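Local coordinates for Esterase/lipase (Uncultured bacterium, PDB 3K6K), which probably hydrolyses carboxylic ester bonds, as an alpha/beta-hydrolase-fold esterase related to hormone-sensitive lipase, at residues A[85-90]-A[94-99]; A[100-105]-A[283-288]. All coordinates share one frame; numbering follows the deposited sequence.

Contact 1: A[85-90]-A[94-99]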
loop_
_atom_site.group_PDB
_atom_site.type_symbol
_atom_site.label_atom_id
_atom_site.label_comp_id
_atom_site.label_asym_id
_atom_site.label_seq_id
_atom_site.Cartn_x
_atom_site.Cartn_y
_atom_site.Cartn_z
ATOM N N TYR A 85 5.964 2.936 21.353
ATOM C CA TYR A 85 4.840 3.683 20.760
ATOM C C TYR A 85 4.915 5.233 20.904
ATOM O O TYR A 85 5.120 5.747 22.006
ATOM C CB TYR A 85 3.472 3.159 21.269
ATOM C CG TYR A 85 2.325 3.651 20.408
ATOM C CD1 TYR A 85 1.756 4.909 20.621
ATOM C CD2 TYR A 85 1.826 2.856 19.347
ATOM C CE1 TYR A 85 0.731 5.377 19.772
ATOM C CE2 TYR A 85 0.821 3.296 18.516
ATOM C CZ TYR A 85 0.268 4.563 18.726
ATOM O OH TYR A 85 -0.729 5.023 17.888
ATOM N N PHE A 86 4.669 5.959 19.816
ATOM C CA PHE A 86 4.558 7.400 19.908
ATOM C C PHE A 86 3.135 7.881 19.550
ATOM O O PHE A 86 2.655 7.609 18.476
ATOM C CB PHE A 86 5.591 8.114 19.006
ATOM C CG PHE A 86 6.957 7.541 19.065
ATOM C CD1 PHE A 86 7.642 7.444 20.273
ATOM C CD2 PHE A 86 7.593 7.108 17.901
ATOM C CE1 PHE A 86 8.929 6.920 20.317
ATOM C CE2 PHE A 86 8.898 6.571 17.930
ATOM C CZ PHE A 86 9.562 6.475 19.130
ATOM N N HIS A 87 2.475 8.618 20.439
ATOM C CA HIS A 87 1.088 9.027 20.243
ATOM C C HIS A 87 0.999 10.204 19.263
ATOM O O HIS A 87 1.971 10.854 18.987
ATOM C CB HIS A 87 0.462 9.420 21.605
ATOM C CG HIS A 87 1.006 10.698 22.150
ATOM N ND1 HIS A 87 2.044 10.746 23.061
ATOM C CD2 HIS A 87 0.728 11.979 21.829
ATOM C CE1 HIS A 87 2.313 12.012 23.340
ATOM N NE2 HIS A 87 1.537 12.773 22.595
ATOM N N GLY A 88 -0.176 10.449 18.724
ATOM C CA GLY A 88 -0.355 11.556 17.833
ATOM C C GLY A 88 -1.022 12.680 18.571
ATOM O O GLY A 88 -1.232 12.592 19.824
ATOM N N GLY A 89 -1.320 13.737 17.794
ATOM C CA GLY A 89 -1.897 14.973 18.309
ATOM C C GLY A 89 -1.184 16.215 17.775
ATOM O O GLY A 89 -1.086 17.253 18.456
ATOM N N GLY A 90 -0.686 16.135 16.546
ATOM C CA GLY A 90 -0.182 17.329 15.892
ATOM C C GLY A 90 1.112 17.891 16.449
ATOM O O GLY A 90 1.430 19.044 16.187
ATOM N N GLY A 94 -1.695 15.215 23.237
ATOM C CA GLY A 94 -1.854 13.807 23.207
ATOM C C GLY A 94 -0.997 13.316 24.336
ATOM O O GLY A 94 -0.211 14.088 24.846
ATOM N N SER A 95 -1.112 12.035 24.714
ATOM C CA SER A 95 -0.242 11.522 25.780
ATOM C C SER A 95 -0.408 10.032 25.851
ATOM O O SER A 95 -1.324 9.471 25.254
ATOM C CB SER A 95 -0.677 12.129 27.114
ATOM O OG SER A 95 -1.982 11.628 27.482
ATOM N N PRO A 96 0.462 9.360 26.603
ATOM C CA PRO A 96 0.220 7.937 26.690
ATOM C C PRO A 96 -1.222 7.607 27.185
ATOM O O PRO A 96 -1.870 6.673 26.666
ATOM C CB PRO A 96 1.306 7.497 27.643
ATOM C CG PRO A 96 2.445 8.391 27.308
ATOM C CD PRO A 96 1.826 9.726 27.060
ATOM N N SER A 97 -1.744 8.422 28.103
ATOM C CA SER A 97 -3.097 8.254 28.634
ATOM C C SER A 97 -4.185 8.401 27.616
ATOM O O SER A 97 -5.047 7.579 27.605
ATOM C CB SER A 97 -3.401 9.196 29.814
ATOM O OG SER A 97 -2.547 8.833 30.888
ATOM N N THR A 98 -4.190 9.469 26.823
ATOM C CA THR A 98 -5.193 9.613 25.765
ATOM C C THR A 98 -5.243 8.452 24.766
ATOM O O THR A 98 -6.232 8.339 24.065
ATOM C CB THR A 98 -4.923 10.808 24.900
ATOM O OG1 THR A 98 -3.546 10.771 24.448
ATOM C CG2 THR A 98 -5.194 12.071 25.666
ATOM N N HIS A 99 -4.185 7.631 24.670
ATOM C CA HIS A 99 -4.102 6.613 23.591
ATOM C C HIS A 99 -4.210 5.185 24.168
ATOM O O HIS A 99 -4.201 4.161 23.438
ATOM C CB HIS A 99 -2.863 6.833 22.716
ATOM C CG HIS A 99 -3.001 8.005 21.797
ATOM N ND1 HIS A 99 -2.832 7.908 20.425
ATOM C CD2 HIS A 99 -3.394 9.279 22.036
ATOM C CE1 HIS A 99 -3.066 9.088 19.872
ATOM N NE2 HIS A 99 -3.398 9.940 20.831
#
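His87 and the Gly94-Ser95 backbone show how one imidazole can tie a strand-end loop to the start of the next helix. CB of His87 sits above the middle of the His99 ring, 3.7 Å from its centroid and 6° off the ring normal, a CH-pi contact. With CG held between the backbone N and the carbonyl carbon (chi1 71°), the imidazole is swung across the chain leading into the helix, and that backbone lies over one ring face, Ser95 N above the centre and Gly94 C toward the rim. His87 CG comes to 3.6 Å from Ser95 N, and on one branch His87 ND1 and His87 CE1 each lie 3.6 Å from Ser95 CA. On the other branch His87 CD2 stands 3.4 Å from Ser95 N. At the tip, His87 NE2 reaches Gly94 C at 3.1 Å, but its angle is poor for bonding to Gly94 O, and it makes a weak hydrogen bond to Ser93 O instead. The two imidazoles meet edge-to-face, His87 edge toward His99 face, with planes at 55°. Tyr119 also stacks on His87. At Gly94 a side chain would collide with Gly88 O and the His87 ring. Ser95 caps the helix, its OG accepting an almost straight bond of 3.2 Å from Thr98 N while also pairing with Glu46; Thr98 OG1 returns a 2.7 Å bond to Ser95 O. His87 to Gly90 spell the HGGG motif of hormone-sensitive-lipase relatives, whose glycine amides probably form the oxyanion hole. The chemistry is mostly flat-group packing, which, with the weak bond to Ser93 O, probably holds the orientation of that histidine.

Contact 2: A[100-105]-A[283-288]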
loop_
_atom_site.group_PDB
_atom_site.type_symbol
_atom_site.label_atom_id
_atom_site.label_comp_id
_atom_site.label_asym_id
_atom_site.label_seq_id
_atom_site.Cartn_x
_atom_site.Cartn_y
_atom_site.Cartn_z
ATOM N N LEU A 100 -4.420 5.150 25.483
ATOM C CA LEU A 100 -4.587 3.888 26.117
ATOM C C LEU A 100 -5.491 3.037 25.349
ATOM O O LEU A 100 -5.156 1.854 25.189
ATOM C CB LEU A 100 -5.083 4.001 27.548
ATOM C CG LEU A 100 -3.898 4.535 28.306
ATOM C CD1 LEU A 100 -4.365 5.018 29.668
ATOM C CD2 LEU A 100 -2.879 3.460 28.440
ATOM N N VAL A 101 -6.630 3.560 24.924
ATOM C CA VAL A 101 -7.586 2.827 24.125
ATOM C C VAL A 101 -6.967 2.063 22.948
ATOM O O VAL A 101 -7.236 0.927 22.777
ATOM C CB VAL A 101 -8.839 3.651 23.689
ATOM C CG1 VAL A 101 -8.487 4.834 22.884
ATOM C CG2 VAL A 101 -9.775 2.796 22.959
ATOM N N LEU A 102 -6.117 2.707 22.182
ATOM C CA LEU A 102 -5.490 2.098 21.051
ATOM C C LEU A 102 -4.352 1.127 21.499
ATOM O O LEU A 102 -4.352 -0.039 21.082
ATOM C CB LEU A 102 -5.011 3.183 20.105
ATOM C CG LEU A 102 -4.155 2.782 18.885
ATOM C CD1 LEU A 102 -4.569 1.478 18.279
ATOM C CD2 LEU A 102 -4.236 3.871 17.824
ATOM N N THR A 103 -3.430 1.599 22.364
ATOM C CA THR A 103 -2.160 0.906 22.693
ATOM C C THR A 103 -2.300 -0.314 23.572
ATOM O O THR A 103 -1.506 -1.251 23.476
ATOM C CB THR A 103 -1.105 1.848 23.322
ATOM O OG1 THR A 103 -1.553 2.340 24.600
ATOM C CG2 THR A 103 -0.815 3.009 22.396
ATOM N N THR A 104 -3.321 -0.312 24.421
ATOM C CA THR A 104 -3.609 -1.484 25.225
ATOM C C THR A 104 -4.075 -2.601 24.339
ATOM O O THR A 104 -3.778 -3.775 24.613
ATOM C CB THR A 104 -4.656 -1.224 26.353
ATOM O OG1 THR A 104 -5.833 -0.645 25.785
ATOM C CG2 THR A 104 -4.078 -0.278 27.453
ATOM N N GLN A 105 -4.800 -2.262 23.276
ATOM C CA GLN A 105 -5.157 -3.298 22.276
ATOM C C GLN A 105 -3.893 -3.775 21.557
ATOM O O GLN A 105 -3.670 -4.973 21.430
ATOM C CB GLN A 105 -6.251 -2.841 21.269
ATOM C CG GLN A 105 -7.599 -2.502 21.852
ATOM C CD GLN A 105 -8.311 -3.722 22.479
ATOM O OE1 GLN A 105 -9.305 -3.587 23.255
ATOM N NE2 GLN A 105 -7.816 -4.907 22.151
ATOM N N PHE A 283 -8.467 5.726 12.725
ATOM C CA PHE A 283 -9.727 5.083 13.052
ATOM C C PHE A 283 -9.611 3.979 14.068
ATOM O O PHE A 283 -10.652 3.597 14.652
ATOM C CB PHE A 283 -10.403 4.552 11.781
ATOM C CG PHE A 283 -9.679 3.378 11.115
ATOM C CD1 PHE A 283 -10.064 2.072 11.389
ATOM C CD2 PHE A 283 -8.683 3.594 10.183
ATOM C CE1 PHE A 283 -9.422 1.011 10.777
ATOM C CE2 PHE A 283 -8.062 2.561 9.542
ATOM C CZ PHE A 283 -8.401 1.260 9.859
ATOM N N GLN A 284 -8.381 3.474 14.278
ATOM C CA GLN A 284 -8.137 2.392 15.193
ATOM C C GLN A 284 -8.494 2.816 16.640
ATOM O O GLN A 284 -8.489 1.967 17.534
ATOM C CB GLN A 284 -6.660 1.834 15.097
ATOM C CG GLN A 284 -6.161 1.343 13.696
ATOM C CD GLN A 284 -5.857 2.522 12.698
ATOM O OE1 GLN A 284 -6.085 3.717 13.016
ATOM N NE2 GLN A 284 -5.350 2.179 11.518
ATOM N N MET A 285 -8.718 4.118 16.867
ATOM C CA MET A 285 -9.246 4.594 18.141
ATOM C C MET A 285 -10.715 4.191 18.432
ATOM O O MET A 285 -11.168 4.222 19.613
ATOM C CB MET A 285 -9.109 6.128 18.299
ATOM C CG MET A 285 -7.755 6.665 17.954
ATOM S SD MET A 285 -6.458 6.747 19.208
ATOM C CE MET A 285 -6.867 8.250 20.087
ATOM N N TYR A 286 -11.450 3.820 17.386
ATOM C CA TYR A 286 -12.895 3.746 17.488
ATOM C C TYR A 286 -13.498 2.333 17.369
ATOM O O TYR A 286 -14.659 2.181 16.962
ATOM C CB TYR A 286 -13.533 4.753 16.518
ATOM C CG TYR A 286 -12.847 6.143 16.621
ATOM C CD1 TYR A 286 -12.139 6.690 15.553
ATOM C CD2 TYR A 286 -12.927 6.895 17.790
ATOM C CE1 TYR A 286 -11.498 7.940 15.679
ATOM C CE2 TYR A 286 -12.331 8.140 17.918
ATOM C CZ TYR A 286 -11.616 8.663 16.875
ATOM O OH TYR A 286 -10.982 9.866 17.051
ATOM N N GLY A 287 -12.733 1.313 17.758
ATOM C CA GLY A 287 -13.244 -0.065 17.829
ATOM C C GLY A 287 -14.609 -0.068 18.473
ATOM O O GLY A 287 -15.517 -0.739 18.006
ATOM N N LYS A 288 -14.792 0.737 19.514
ATOM C CA LYS A 288 -16.082 0.789 20.166
ATOM C C LYS A 288 -17.260 1.019 19.195
ATOM O O LYS A 288 -18.319 0.409 19.393
ATOM C CB LYS A 288 -16.042 1.829 21.275
ATOM C CG LYS A 288 -17.384 2.203 21.863
ATOM C CD LYS A 288 -17.161 3.135 23.069
ATOM C CE LYS A 288 -18.305 3.117 24.090
ATOM N NZ LYS A 288 -18.246 4.339 24.971
#
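Leu102 reaches from helix 96-110 onto Gln284 and Met285, and the contact grades from a packed interior to a looser margin. In the dense part Leu102 holds CG anti to its backbone nitrogen (chi1 173°), which spreads both methyls over the short 3-10 turn. Leu102 CD1 lies 3.8 Å from Gln284 CB, the two side chains running side by side in the same direction. Leu102 CD2 instead meets the thioether, 3.9 Å from Met285 SD, where the two side chains cross at about a right angle; Leu102 CB is equally near that sulfur. Met285 bends at both chi2 and chi3 to bring SD there. Leu184 and Ile297 touch both Leu102 and Gln284, completing the buried side. The amide of Gln284 leads away from the helix: its CD stands 3.8 Å above the centre of the Phe283 ring, and NE2 has a weak hydrogen bond to Ser296. Were Leu102 an alanine, the loss of both methyls would probably open a gap beside Gln284 CB and take away the CD2 side of the packing round the Met285 sulfur. The outer margin is thinner. There Val101, partly exposed like Met285, offers CG2 to Met285 O at 3.9 Å and also rests on Phe52. Met285 CB in turn lies over the face of the Tyr286 ring. What joins the helix to the loop after strand 271-276, the loop that probably carries the catalytic histidine of the fold, is thus mostly apolar carbon and sulfur, with one methyl against a backbone carbonyl oxygen, all in van der Waals contact, and shape rather than polar pairing sets the fit.

How the contacts relate
The two contacts lie in series along the chain and share helix 96-110: contact 1 binds its first turn to the loop after strand 82-86, and contact 2 packs the next turn on 283-288, a segment 178 residues further on. Their centres are about 11 Å apart and the contacts touch, with Tyr85 OH 3.7 Å from Leu102 CD2 and the Met285 methyl near the carbonyl of Thr98. Contact 1 is local, within the beta-alpha-beta unit of strands 82-86 and 113-117; contact 2 is long-range. Together they make one helix a bridge between the probable oxyanion loop and the loop after strand 271-276, two elements that the alpha/beta hydrolase fold brings together around its active site.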